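Local coordinates for putative NADPH:quinone reductase (Bacillus thuringiensis, PDB 3GMS), which probably reduces quinones at the expense of NADPH, as a member of the zinc-binding-dehydrogenase-like (medium-chain dehydrogenase/reductase) family, at residues Gly5-Gln9 and Leu307-Lys311; Ile44-Leu49 and Ala313-Gln318; Gly70-Val74 and Ile86-Pro92; Asp146-Ala152 and Asp215-Ile221; Asn236-Ile242 and Lys260-Phe266. All blocks are in the same frame, centred on the assembly; numbering follows the deposited sequence.

Contact 1 (Gly5-Gln9 and Leu307-Lys311); sequences GKLIQ and LADVK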
# COMPACT_ATOMS: atom_id res chain seq x y z
N GLY A 5 14.34 -3.63 -23.67
CA GLY A 5 14.03 -2.98 -22.41
C GLY A 5 14.64 -3.75 -21.27
O GLY A 5 14.66 -4.99 -21.27
N LYS A 6 15.13 -3.02 -20.29
CA LYS A 6 15.70 -3.66 -19.13
C LYS A 6 14.56 -4.08 -18.19
O LYS A 6 13.50 -3.43 -18.18
CB LYS A 6 16.62 -2.68 -18.41
CG LYS A 6 17.46 -3.32 -17.32
CD LYS A 6 18.32 -2.27 -16.59
CE LYS A 6 19.21 -1.49 -17.56
NZ LYS A 6 20.43 -1.04 -16.85
N LEU A 7 14.78 -5.11 -17.39
CA LEU A 7 13.74 -5.57 -16.45
C LEU A 7 14.37 -6.29 -15.31
O LEU A 7 15.44 -6.88 -15.47
CB LEU A 7 12.76 -6.53 -17.11
CG LEU A 7 13.23 -7.92 -17.55
CD1 LEU A 7 12.13 -8.99 -17.39
CD2 LEU A 7 13.64 -7.84 -19.00
N ILE A 8 13.71 -6.24 -14.14
CA ILE A 8 14.09 -7.09 -13.02
C ILE A 8 13.11 -8.27 -13.00
O ILE A 8 11.90 -8.06 -13.07
CB ILE A 8 13.99 -6.34 -11.66
CG1 ILE A 8 14.82 -5.04 -11.68
CG2 ILE A 8 14.40 -7.24 -10.53
CD1 ILE A 8 16.28 -5.23 -12.09
N GLN A 9 13.64 -9.49 -12.90
CA GLN A 9 12.86 -10.71 -12.97
C GLN A 9 13.38 -11.70 -11.93
O GLN A 9 14.57 -11.63 -11.57
CB GLN A 9 13.07 -11.30 -14.38
CG GLN A 9 12.21 -12.42 -14.72
CD GLN A 9 11.80 -12.41 -16.18
OE1 GLN A 9 10.64 -12.16 -16.49
NE2 GLN A 9 12.73 -12.71 -17.08
N LEU A 307 17.62 1.05 -11.31
CA LEU A 307 17.07 -0.29 -11.49
C LEU A 307 18.13 -1.42 -11.36
O LEU A 307 17.89 -2.39 -10.64
CB LEU A 307 16.27 -0.33 -12.80
CG LEU A 307 15.18 -1.37 -13.02
CD1 LEU A 307 14.08 -1.29 -11.98
CD2 LEU A 307 14.68 -1.19 -14.44
N ALA A 308 19.33 -1.25 -11.96
CA ALA A 308 20.41 -2.26 -11.90
C ALA A 308 20.87 -2.59 -10.49
O ALA A 308 21.38 -3.68 -10.25
CB ALA A 308 21.63 -1.87 -12.75
N ASP A 309 20.69 -1.64 -9.58
CA ASP A 309 21.13 -1.78 -8.21
C ASP A 309 20.02 -2.25 -7.28
O ASP A 309 20.04 -1.97 -6.08
CB ASP A 309 21.68 -0.45 -7.71
CG ASP A 309 22.98 -0.09 -8.36
OD1 ASP A 309 23.89 -0.94 -8.30
OD2 ASP A 309 23.09 1.02 -8.94
N VAL A 310 19.05 -2.97 -7.83
CA VAL A 310 17.90 -3.42 -7.01
C VAL A 310 18.30 -4.25 -5.80
O VAL A 310 17.75 -4.09 -4.70
CB VAL A 310 16.87 -4.18 -7.91
CG1 VAL A 310 17.52 -5.44 -8.51
CG2 VAL A 310 15.59 -4.53 -7.13
N LYS A 311 19.29 -5.13 -5.95
CA LYS A 311 19.64 -5.95 -4.79
C LYS A 311 20.07 -5.10 -3.59
O LYS A 311 19.65 -5.37 -2.48
CB LYS A 311 20.70 -6.99 -5.12
CG LYS A 311 20.14 -8.10 -5.98
CD LYS A 311 21.21 -9.15 -6.25
CE LYS A 311 20.58 -10.42 -6.80
NZ LYS A 311 21.53 -11.59 -6.69
O HOH W 1 19.75 0.65 -14.21
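Ile8 holds CG2 anti to its backbone N and CG1 beside that N (chi1 -55°), while Leu307 swings CG anti to its own N (chi1 -157°); together these settings lay the two branched chains against each other. The contact joins the antiparallel pair of strands 4-10 and 20-26 to the short 3-10 turn that leads into helix 310-318, within the part of the protein built around the GroES-like fold. The side chains of Ile8 and Leu307 slide past one another in opposite directions, with Ile8 CG1 3.8 Å from Leu307 CD1. Farther out, Ile8 CD1 lies 3.8 Å from Val310 CG1. The same methyl, Ile8 CD1, is 3.6 Å from Leu307 O, a carbonyl oxygen that also receives a weak bond from Val310 N inside the turn. One methyl of Ile8 thus fits into the bend where the 3-10 turn gives way to the helix. Leu20 and Val22 pack on the same isoleucine, and Trp99 touches Val310. Polar atoms meet at the more exposed margin, where the contact illustrates how water can join a lysine to a turn: Lys6 NZ donates to a water at 3.2 Å, and Ala308 N donates to that same water at 3.0 Å.

Contact 2 (Ile44-Leu49 and Ala313-Gln318); sequences INPSDL and AVDVVQ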
# COMPACT_ATOMS: atom_id res chain seq x y z
N ILE A 44 9.98 0.81 -3.51
CA ILE A 44 10.09 -0.57 -3.08
C ILE A 44 9.19 -0.71 -1.85
O ILE A 44 9.55 -0.30 -0.74
CB ILE A 44 11.54 -0.97 -2.77
CG1 ILE A 44 12.35 -0.88 -4.09
CG2 ILE A 44 11.56 -2.42 -2.16
CD1 ILE A 44 13.88 -1.11 -3.93
N ASN A 45 7.99 -1.23 -2.05
CA ASN A 45 7.12 -1.45 -0.91
C ASN A 45 7.38 -2.84 -0.31
O ASN A 45 7.58 -3.79 -1.04
CB ASN A 45 5.64 -1.39 -1.34
CG ASN A 45 5.21 -0.00 -1.90
OD1 ASN A 45 5.66 1.03 -1.41
ND2 ASN A 45 4.31 -0.00 -2.88
N PRO A 46 7.33 -2.96 1.04
CA PRO A 46 7.32 -4.31 1.63
C PRO A 46 6.34 -5.27 0.94
O PRO A 46 6.64 -6.47 0.79
CB PRO A 46 6.97 -4.05 3.12
CG PRO A 46 7.60 -2.72 3.40
CD PRO A 46 7.23 -1.92 2.08
N SER A 47 5.19 -4.78 0.47
CA SER A 47 4.23 -5.63 -0.23
C SER A 47 4.66 -6.07 -1.64
O SER A 47 4.11 -7.04 -2.20
CB SER A 47 2.84 -4.95 -0.30
OG SER A 47 2.96 -3.70 -0.95
N ASP A 48 5.64 -5.39 -2.22
CA ASP A 48 6.23 -5.83 -3.50
C ASP A 48 7.11 -7.07 -3.25
O ASP A 48 7.37 -7.84 -4.17
CB ASP A 48 7.14 -4.78 -4.12
CG ASP A 48 6.42 -3.55 -4.57
OD1 ASP A 48 5.35 -3.70 -5.19
OD2 ASP A 48 6.96 -2.43 -4.36
N LEU A 49 7.66 -7.19 -2.05
CA LEU A 49 8.58 -8.31 -1.77
C LEU A 49 7.90 -9.64 -1.44
O LEU A 49 8.47 -10.72 -1.69
CB LEU A 49 9.55 -7.95 -0.66
CG LEU A 49 10.33 -6.66 -0.84
CD1 LEU A 49 11.30 -6.49 0.34
CD2 LEU A 49 11.05 -6.68 -2.18
N ALA A 313 19.24 -2.04 -2.99
CA ALA A 313 18.05 -1.32 -2.54
C ALA A 313 17.17 -2.18 -1.65
O ALA A 313 16.68 -1.74 -0.60
CB ALA A 313 17.27 -0.76 -3.76
N VAL A 314 16.97 -3.43 -2.06
CA VAL A 314 16.11 -4.32 -1.31
C VAL A 314 16.72 -4.61 0.05
O VAL A 314 15.99 -4.59 1.04
CB VAL A 314 15.74 -5.60 -2.13
CG1 VAL A 314 15.05 -6.61 -1.24
CG2 VAL A 314 14.80 -5.19 -3.28
N ASP A 315 18.04 -4.78 0.10
CA ASP A 315 18.73 -4.99 1.38
C ASP A 315 18.47 -3.85 2.38
O ASP A 315 18.26 -4.09 3.58
CB ASP A 315 20.22 -5.20 1.13
CG ASP A 315 21.02 -5.29 2.42
OD1 ASP A 315 20.88 -6.31 3.13
OD2 ASP A 315 21.76 -4.33 2.71
N VAL A 316 18.46 -2.61 1.89
CA VAL A 316 18.14 -1.46 2.74
C VAL A 316 16.71 -1.58 3.28
O VAL A 316 16.46 -1.40 4.49
CB VAL A 316 18.36 -0.12 1.97
CG1 VAL A 316 17.85 1.10 2.77
CG2 VAL A 316 19.85 0.06 1.61
N VAL A 317 15.77 -1.91 2.40
CA VAL A 317 14.36 -2.05 2.80
C VAL A 317 14.17 -3.14 3.85
O VAL A 317 13.41 -2.96 4.79
CB VAL A 317 13.44 -2.28 1.58
CG1 VAL A 317 12.00 -2.51 2.02
CG2 VAL A 317 13.52 -1.07 0.67
N GLN A 318 14.87 -4.25 3.70
CA GLN A 318 14.75 -5.37 4.63
C GLN A 318 15.55 -5.21 5.92
O GLN A 318 15.36 -5.97 6.85
CB GLN A 318 15.13 -6.66 3.94
CG GLN A 318 14.33 -6.87 2.70
CD GLN A 318 14.19 -8.30 2.32
OE1 GLN A 318 15.09 -8.90 1.74
NE2 GLN A 318 13.03 -8.86 2.61
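The flat side-chain amide of Gln318 is met by a methyl of Leu49: Leu49 CD1 is 3.7 Å from Gln318 NE2 and sits almost as close to CG and CD, so an apolar branch rests against a polar group. Across the contact the chemistry is otherwise that of aliphatic side chains. A short, weakly bonded helical turn of the GroES-like part, about residues 46-49, faces the C-terminal helix 310-318, which packs onto it; Ile44, just before the turn, and Leu49, at its end, do the touching. Leu49 and Val314 meet tip to tip, with Leu49 CD1 4.1 Å from Val314 CG1. Ile44 divides its branches between two turns of the helix. Its side chain crosses that of Val317 at a slant, Ile44 CG2 lying 3.7 Å from Val317 CG2, while the long arm, extended at chi2 174°, carries Ile44 CD1 to 3.4 Å from Ala313 CB, a tight carbon pair. The turn is braced from within by Asp48, whose OD2 takes the N-H of Asn45 at 2.8 Å on its anti side, 34° out of the carboxylate plane; its other oxygen, OD1, accepts from Tyr68 N. Around this core, Leu329 of strand 326-330 touches both Ile44 and Ala313, and Val327 touches Val317. Trp99 packs on Ile44 and Leu49, and Pro16 of helix 16-19 closes against Val314 and Gln318.

Contact 3 (Gly70-Val74 and Ile86-Pro92); sequences GVGIV and IGKRVLP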
# COMPACT_ATOMS: atom_id res chain seq x y z
N GLY A 70 4.22 2.89 -9.37
CA GLY A 70 5.23 3.82 -9.89
C GLY A 70 4.65 4.72 -10.96
O GLY A 70 3.49 4.56 -11.36
N VAL A 71 5.47 5.65 -11.44
CA VAL A 71 5.01 6.66 -12.38
C VAL A 71 5.95 6.64 -13.59
O VAL A 71 7.14 6.33 -13.45
CB VAL A 71 5.04 8.04 -11.70
CG1 VAL A 71 6.47 8.42 -11.32
CG2 VAL A 71 4.41 9.12 -12.59
N GLY A 72 5.42 6.97 -14.76
CA GLY A 72 6.25 7.05 -15.97
C GLY A 72 5.57 7.91 -17.03
O GLY A 72 4.53 8.54 -16.75
N ILE A 73 6.17 7.93 -18.22
CA ILE A 73 5.70 8.75 -19.36
C ILE A 73 5.21 7.83 -20.47
O ILE A 73 5.93 6.92 -20.86
CB ILE A 73 6.86 9.61 -19.94
CG1 ILE A 73 7.44 10.52 -18.88
CG2 ILE A 73 6.38 10.39 -21.22
CD1 ILE A 73 6.42 11.47 -18.35
N VAL A 74 4.00 8.08 -20.97
CA VAL A 74 3.47 7.28 -22.05
C VAL A 74 4.29 7.57 -23.28
O VAL A 74 4.46 8.74 -23.64
CB VAL A 74 2.00 7.66 -22.36
CG1 VAL A 74 1.45 6.85 -23.55
CG2 VAL A 74 1.11 7.50 -21.15
N ILE A 86 0.05 10.07 -25.46
CA ILE A 86 1.50 10.02 -25.59
C ILE A 86 2.14 11.28 -25.00
O ILE A 86 1.69 12.39 -25.26
CB ILE A 86 1.97 9.76 -27.05
CG1 ILE A 86 1.55 8.34 -27.46
CG2 ILE A 86 3.47 9.93 -27.17
CD1 ILE A 86 1.52 8.11 -28.93
N GLY A 87 3.18 11.11 -24.19
CA GLY A 87 3.81 12.25 -23.55
C GLY A 87 3.31 12.55 -22.15
O GLY A 87 3.97 13.29 -21.42
N LYS A 88 2.16 11.99 -21.76
CA LYS A 88 1.54 12.27 -20.45
C LYS A 88 2.23 11.47 -19.34
O LYS A 88 2.66 10.37 -19.59
CB LYS A 88 0.05 11.91 -20.46
CG LYS A 88 -0.87 12.81 -21.32
CD LYS A 88 -1.18 14.16 -20.66
CE LYS A 88 -2.23 14.94 -21.47
NZ LYS A 88 -1.79 15.10 -22.88
N ARG A 89 2.34 12.04 -18.13
CA ARG A 89 2.81 11.31 -16.94
C ARG A 89 1.62 10.58 -16.32
O ARG A 89 0.57 11.17 -16.07
CB ARG A 89 3.42 12.27 -15.89
CG ARG A 89 4.90 11.97 -15.58
CD ARG A 89 5.54 12.77 -14.40
NE ARG A 89 4.74 13.92 -14.09
CZ ARG A 89 4.44 14.30 -12.86
NH1 ARG A 89 3.63 15.32 -12.69
NH2 ARG A 89 4.92 13.64 -11.81
N VAL A 90 1.81 9.29 -16.05
CA VAL A 90 0.74 8.39 -15.64
C VAL A 90 1.24 7.33 -14.66
O VAL A 90 2.44 7.02 -14.64
CB VAL A 90 0.13 7.61 -16.86
CG1 VAL A 90 -0.37 8.59 -17.95
CG2 VAL A 90 1.07 6.60 -17.44
N LEU A 91 0.31 6.77 -13.89
CA LEU A 91 0.61 5.50 -13.19
C LEU A 91 0.10 4.33 -14.04
O LEU A 91 -1.11 4.22 -14.25
CB LEU A 91 -0.06 5.45 -11.80
CG LEU A 91 0.02 6.72 -10.95
CD1 LEU A 91 -0.78 6.50 -9.63
CD2 LEU A 91 1.47 7.19 -10.68
N PRO A 92 1.01 3.49 -14.54
CA PRO A 92 0.48 2.37 -15.36
C PRO A 92 0.16 1.12 -14.50
O PRO A 92 1.00 0.22 -14.36
CB PRO A 92 1.61 2.12 -16.32
CG PRO A 92 2.88 2.47 -15.56
CD PRO A 92 2.50 3.57 -14.60
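Gly87 N gives its hydrogen to Val74 O at 2.7 Å, the shortest polar bond between the two segments; the donor is tilted 27° from the carbonyl plane, as the chain swings into strand 89-92. From there the ladder runs inward. Val74 N bonds Lys88 O at 3.0 Å, and Gly72 and Val90 form a hydrogen-bonded antiparallel pair in which Gly72 N meets Val90 O at 3.0 Å and Val90 N meets Gly72 O at 2.9 Å. Ile73 and Arg89, between them, make a non-hydrogen-bonded pair. The short strands are far from straight partners, their directions differing by 116°, so the pairing is brief and strongly twisted. Beyond it Gly70 O is buried with no hydrogen-bond partner, and is met instead by carbon: Leu91 CD2 lies 3.4 Å away, and Leu91 CA makes a C-H...O contact. On the face of Val90, Val74 crosses it at about a right angle, with Val74 CG2 3.7 Å from Val90 CG1. Arg89 carries its guanidinium beyond the hairpin, where NH2 forms a salt bridge with Asp119 and a bond with Ile117 O. Strands 34-43 and 110-112 flank the two strands, making this a twisted beta hairpin in the curled sheet of the GroES-like domain that medium-chain dehydrogenases share.

Contact 4 (Asp146-Ala152 and Asp215-Ile221); sequences DVLLVNA and DAAIDSI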
# COMPACT_ATOMS: atom_id res chain seq x y z
N ASP A 146 -16.29 7.92 15.09
CA ASP A 146 -15.96 6.53 15.36
C ASP A 146 -14.53 6.44 15.86
O ASP A 146 -13.68 7.28 15.51
CB ASP A 146 -16.11 5.60 14.13
CG ASP A 146 -17.56 5.23 13.82
OD1 ASP A 146 -18.45 5.36 14.70
OD2 ASP A 146 -17.82 4.79 12.67
N VAL A 147 -14.28 5.41 16.65
CA VAL A 147 -12.96 5.12 17.16
C VAL A 147 -12.33 3.94 16.40
O VAL A 147 -12.84 2.80 16.47
CB VAL A 147 -13.03 4.81 18.62
CG1 VAL A 147 -11.66 4.60 19.17
CG2 VAL A 147 -13.75 5.95 19.32
N LEU A 148 -11.24 4.24 15.68
CA LEU A 148 -10.52 3.24 14.86
C LEU A 148 -9.20 2.89 15.53
O LEU A 148 -8.46 3.81 15.95
CB LEU A 148 -10.25 3.82 13.45
CG LEU A 148 -9.42 2.90 12.55
CD1 LEU A 148 -10.27 1.68 12.22
CD2 LEU A 148 -8.99 3.63 11.27
N LEU A 149 -8.91 1.60 15.68
CA LEU A 149 -7.59 1.10 16.10
C LEU A 149 -6.82 0.65 14.85
O LEU A 149 -7.38 -0.06 13.99
CB LEU A 149 -7.73 -0.12 16.99
CG LEU A 149 -8.68 0.02 18.21
CD1 LEU A 149 -8.69 -1.25 19.03
CD2 LEU A 149 -8.25 1.22 19.10
N VAL A 150 -5.54 1.03 14.77
CA VAL A 150 -4.66 0.56 13.68
C VAL A 150 -3.33 0.14 14.30
O VAL A 150 -2.63 0.98 14.90
CB VAL A 150 -4.42 1.66 12.64
CG1 VAL A 150 -3.47 1.12 11.51
CG2 VAL A 150 -5.76 2.13 12.01
N ASN A 151 -2.97 -1.13 14.19
CA ASN A 151 -1.65 -1.54 14.64
C ASN A 151 -0.58 -1.46 13.56
O ASN A 151 -0.86 -1.12 12.39
CB ASN A 151 -1.70 -2.92 15.36
CG ASN A 151 -2.05 -4.08 14.42
OD1 ASN A 151 -2.02 -3.93 13.23
ND2 ASN A 151 -2.38 -5.24 14.98
N ALA A 152 0.67 -1.78 13.92
CA ALA A 152 1.83 -1.49 13.06
C ALA A 152 1.73 -0.07 12.46
O ALA A 152 2.02 0.15 11.28
CB ALA A 152 1.98 -2.58 11.95
N ASP A 215 -14.71 1.13 17.88
CA ASP A 215 -15.69 0.80 16.87
C ASP A 215 -15.17 -0.12 15.79
O ASP A 215 -15.91 -0.97 15.31
CB ASP A 215 -16.27 2.05 16.25
CG ASP A 215 -16.98 2.92 17.27
OD1 ASP A 215 -18.03 2.48 17.79
OD2 ASP A 215 -16.46 4.00 17.58
N ALA A 216 -13.90 0.06 15.40
CA ALA A 216 -13.31 -0.72 14.32
C ALA A 216 -11.81 -0.89 14.55
O ALA A 216 -11.19 -0.10 15.31
CB ALA A 216 -13.57 -0.05 12.98
N ALA A 217 -11.23 -1.91 13.95
CA ALA A 217 -9.79 -2.15 14.07
C ALA A 217 -9.22 -2.68 12.77
O ALA A 217 -9.90 -3.43 12.05
CB ALA A 217 -9.48 -3.11 15.18
N ILE A 218 -8.00 -2.23 12.46
CA ILE A 218 -7.29 -2.70 11.26
C ILE A 218 -6.00 -3.33 11.72
O ILE A 218 -5.14 -2.65 12.30
CB ILE A 218 -7.08 -1.54 10.24
CG1 ILE A 218 -8.46 -1.02 9.80
CG2 ILE A 218 -6.24 -2.05 9.02
CD1 ILE A 218 -8.46 0.04 8.70
N ASP A 219 -5.91 -4.64 11.49
CA ASP A 219 -4.76 -5.47 11.88
C ASP A 219 -3.84 -5.77 10.68
O ASP A 219 -4.30 -6.29 9.65
CB ASP A 219 -5.30 -6.74 12.52
CG ASP A 219 -4.21 -7.77 12.86
OD1 ASP A 219 -3.09 -7.40 13.28
OD2 ASP A 219 -4.51 -8.97 12.75
N SER A 220 -2.57 -5.43 10.86
CA SER A 220 -1.51 -5.72 9.90
C SER A 220 -0.61 -6.86 10.37
O SER A 220 0.22 -7.35 9.61
CB SER A 220 -0.63 -4.47 9.68
OG SER A 220 -1.39 -3.46 9.07
N ILE A 221 -0.78 -7.30 11.62
CA ILE A 221 0.18 -8.20 12.26
C ILE A 221 -0.29 -9.63 12.42
O ILE A 221 0.45 -10.57 12.13
CB ILE A 221 0.57 -7.66 13.68
CG1 ILE A 221 1.11 -6.23 13.59
CG2 ILE A 221 1.61 -8.60 14.36
CD1 ILE A 221 1.47 -5.59 14.98
O HOH W 2 -2.81 -2.12 10.84
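Asn151 and Asp219 meet where the two parallel strands end: Asn151 ND2 donates to Asp219 OD1 at 2.8 Å, almost straight at 176° and within its own amide plane, although amide and carboxylate are turned 71° apart. The other end of the same amide is used as well, since Asn151 OD1 receives Ser220 N at 2.9 Å on a lone pair. A chi1 of 67° places the amide between backbone N and carbonyl carbon, from where it spans both partners. Asp219 OD1 is itself gripped from opposite faces of its plane, by Asn151 ND2 and by Ile221 N at 2.8 Å; the latter closes an Asx turn, and Gly222 N adds a further bond. Behind this cluster runs the parallel ladder, Leu149 N to Ala216 O and Ile218 N to Leu149 O. At its start Asp215 OD2 takes Val147 N at 2.8 Å with its anti lone pair, while Asp215 OD1 is held by Arg234 in a salt bridge. Val147 O accepts from both Asp215 N and Ala216 N. Strands 147-150 and 214-219 are the central neighbours of a six-stranded parallel sheet ordered 3-2-1-4-5-6, the Rossmann fold, whose C-terminal strand ends, where Asn151 and Asp219 meet, probably face the NADPH site as in relatives.

Contact 5 (Asn236-Ile242 and Lys260-Phe266); sequences NGHFLTI and KVHANIF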
# COMPACT_ATOMS: atom_id res chain seq x y z
N ASN A 236 -20.13 -6.23 18.29
CA ASN A 236 -20.61 -5.78 16.98
C ASN A 236 -19.73 -4.75 16.30
O ASN A 236 -20.15 -4.13 15.31
CB ASN A 236 -22.07 -5.33 17.04
CG ASN A 236 -22.97 -6.40 17.66
OD1 ASN A 236 -23.82 -6.10 18.49
ND2 ASN A 236 -22.73 -7.65 17.29
N GLY A 237 -18.50 -4.58 16.81
CA GLY A 237 -17.51 -3.72 16.17
C GLY A 237 -16.96 -4.49 14.98
O GLY A 237 -17.21 -5.71 14.86
N HIS A 238 -16.17 -3.83 14.15
CA HIS A 238 -15.74 -4.42 12.90
C HIS A 238 -14.22 -4.55 12.90
O HIS A 238 -13.50 -3.53 12.99
CB HIS A 238 -16.24 -3.55 11.75
CG HIS A 238 -16.26 -4.25 10.41
ND1 HIS A 238 -16.85 -3.70 9.28
CD2 HIS A 238 -15.76 -5.45 10.02
CE1 HIS A 238 -16.71 -4.54 8.27
NE2 HIS A 238 -16.05 -5.61 8.69
N PHE A 239 -13.74 -5.79 12.77
CA PHE A 239 -12.31 -6.11 12.76
C PHE A 239 -11.93 -6.45 11.32
O PHE A 239 -12.62 -7.26 10.66
CB PHE A 239 -12.05 -7.31 13.64
CG PHE A 239 -10.62 -7.79 13.66
CD1 PHE A 239 -9.65 -7.10 14.39
CD2 PHE A 239 -10.24 -8.94 12.98
CE1 PHE A 239 -8.34 -7.55 14.44
CE2 PHE A 239 -8.93 -9.43 13.03
CZ PHE A 239 -7.96 -8.71 13.75
N LEU A 240 -10.89 -5.79 10.83
CA LEU A 240 -10.46 -6.00 9.44
C LEU A 240 -8.95 -6.32 9.38
O LEU A 240 -8.15 -5.59 9.98
CB LEU A 240 -10.79 -4.77 8.62
CG LEU A 240 -10.59 -4.80 7.10
CD1 LEU A 240 -11.66 -5.73 6.46
CD2 LEU A 240 -10.71 -3.39 6.57
N THR A 241 -8.54 -7.38 8.69
CA THR A 241 -7.11 -7.59 8.57
C THR A 241 -6.65 -7.09 7.20
O THR A 241 -7.39 -7.20 6.20
CB THR A 241 -6.64 -9.04 8.78
OG1 THR A 241 -7.18 -9.86 7.74
CG2 THR A 241 -7.11 -9.58 10.10
N ILE A 242 -5.46 -6.49 7.17
CA ILE A 242 -4.89 -6.03 5.87
C ILE A 242 -3.52 -6.61 5.60
O ILE A 242 -2.96 -6.44 4.49
CB ILE A 242 -4.83 -4.49 5.75
CG1 ILE A 242 -4.00 -3.85 6.88
CG2 ILE A 242 -6.23 -3.88 5.57
CD1 ILE A 242 -3.64 -2.35 6.60
N LYS A 260 -17.47 -11.27 20.17
CA LYS A 260 -18.72 -10.82 19.50
C LYS A 260 -18.52 -9.74 18.43
O LYS A 260 -19.37 -8.87 18.26
CB LYS A 260 -19.79 -10.34 20.51
CG LYS A 260 -20.66 -11.41 21.18
CD LYS A 260 -19.85 -12.24 22.20
CE LYS A 260 -20.74 -12.96 23.21
NZ LYS A 260 -20.17 -14.30 23.52
N VAL A 261 -17.40 -9.80 17.71
CA VAL A 261 -17.12 -8.79 16.69
C VAL A 261 -17.25 -9.39 15.30
O VAL A 261 -17.12 -10.61 15.16
CB VAL A 261 -15.72 -8.12 16.84
CG1 VAL A 261 -15.49 -7.60 18.26
CG2 VAL A 261 -14.63 -9.02 16.44
N HIS A 262 -17.55 -8.54 14.32
CA HIS A 262 -17.56 -8.94 12.89
C HIS A 262 -16.14 -8.88 12.37
O HIS A 262 -15.47 -7.89 12.60
CB HIS A 262 -18.42 -7.99 12.06
CG HIS A 262 -19.80 -7.80 12.59
ND1 HIS A 262 -20.30 -6.56 12.91
CD2 HIS A 262 -20.78 -8.69 12.88
CE1 HIS A 262 -21.54 -6.69 13.36
NE2 HIS A 262 -21.85 -7.98 13.36
N ALA A 263 -15.67 -9.92 11.69
CA ALA A 263 -14.30 -9.94 11.18
C ALA A 263 -14.22 -10.25 9.68
O ALA A 263 -14.96 -11.09 9.18
CB ALA A 263 -13.45 -10.92 11.97
N ASN A 264 -13.37 -9.51 8.98
CA ASN A 264 -13.15 -9.68 7.53
C ASN A 264 -11.70 -9.50 7.19
O ASN A 264 -10.89 -8.99 8.00
CB ASN A 264 -13.94 -8.66 6.72
CG ASN A 264 -15.42 -8.91 6.77
OD1 ASN A 264 -16.15 -8.25 7.52
ND2 ASN A 264 -15.88 -9.90 6.02
N ILE A 265 -11.36 -9.90 5.96
CA ILE A 265 -10.02 -9.76 5.42
C ILE A 265 -10.13 -8.82 4.21
O ILE A 265 -10.98 -9.06 3.34
CB ILE A 265 -9.44 -11.12 4.92
CG1 ILE A 265 -9.34 -12.14 6.05
CG2 ILE A 265 -8.04 -10.93 4.36
CD1 ILE A 265 -10.48 -13.10 6.15
N PHE A 266 -9.30 -7.79 4.15
CA PHE A 266 -9.33 -6.88 3.01
C PHE A 266 -8.17 -7.15 2.06
O PHE A 266 -7.02 -7.29 2.49
CB PHE A 266 -9.27 -5.41 3.45
CG PHE A 266 -9.28 -4.45 2.31
CD1 PHE A 266 -10.51 -4.03 1.76
CD2 PHE A 266 -8.08 -3.94 1.79
CE1 PHE A 266 -10.52 -3.16 0.68
CE2 PHE A 266 -8.07 -3.09 0.71
CZ PHE A 266 -9.30 -2.67 0.15
O HOH W 3 -4.85 -5.76 2.40
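A beta-alpha-beta unit, strand 237-241, helix 252-257 and strand 262-265, brings the two segments together as the last parallel pair of the Rossmann sheet, and His238 and Asn264 mark it with a side-chain bond. His238 NE2 donates to Asn264 OD1 at 2.9 Å, with an N-H...O angle of 150°. The oxygen stands at the ring edge, 19° off its plane, and the amide is steeply inclined to the ring. This rung is possible because His238 CG lies anti to the backbone N and the imidazole leans over toward the neighbouring strand. On the same face Leu240 continues the row, its CD1 3.7 Å from Asn264 CB and 3.9 Å from Phe266 CB. The other face is apolar but for one hydroxyl: Ala263 CB sits at the edge of the Phe239 ring, 3.9 Å from CD2, and Thr241 lies side by side with Ile265, its OG1 3.6 Å from Ile265 CG1. Backbone bonds between these rows alternate regularly, from Asn236 N to Lys260 O at one end to Phe266 N and Thr241 O at the other. Past the ladder a water donates to both Ile242 O, at 2.9 Å, and Phe266 O, bridging the two chains as they leave the sheet. Helix 252-257 lies on the Thr241 and Ala263 face through Trp252, helix 127-139 packs on Leu240 and Phe266 through Thr135 and Thr139, and strand 214-219 flanks strand 237-241, with strand 262-265 as the outermost strand of this sheet.

In the fold
Followed from the N terminus, the chain shows how a C-terminal return completes the part of the fold that the N terminus began. Strand 4-10 opens contact 1 and residues 44-49 open contact 2; neither closes until the chain returns with residues 307-311 and then 313-318, so the two long loops cross. Contacts 3, 4 and 5 lie in series within both. Contact 3 closes a local hairpin of the GroES-like part, whereas contacts 4 and 5 build the Rossmann sheet on the opposite side of the chain's centre from contact 3. Those two touch, Ala217 O lying 2.8 Å from Leu240 N. Helix 310-318 serves contacts 1 and 2, tying the C-terminal region back to the first fifty residues.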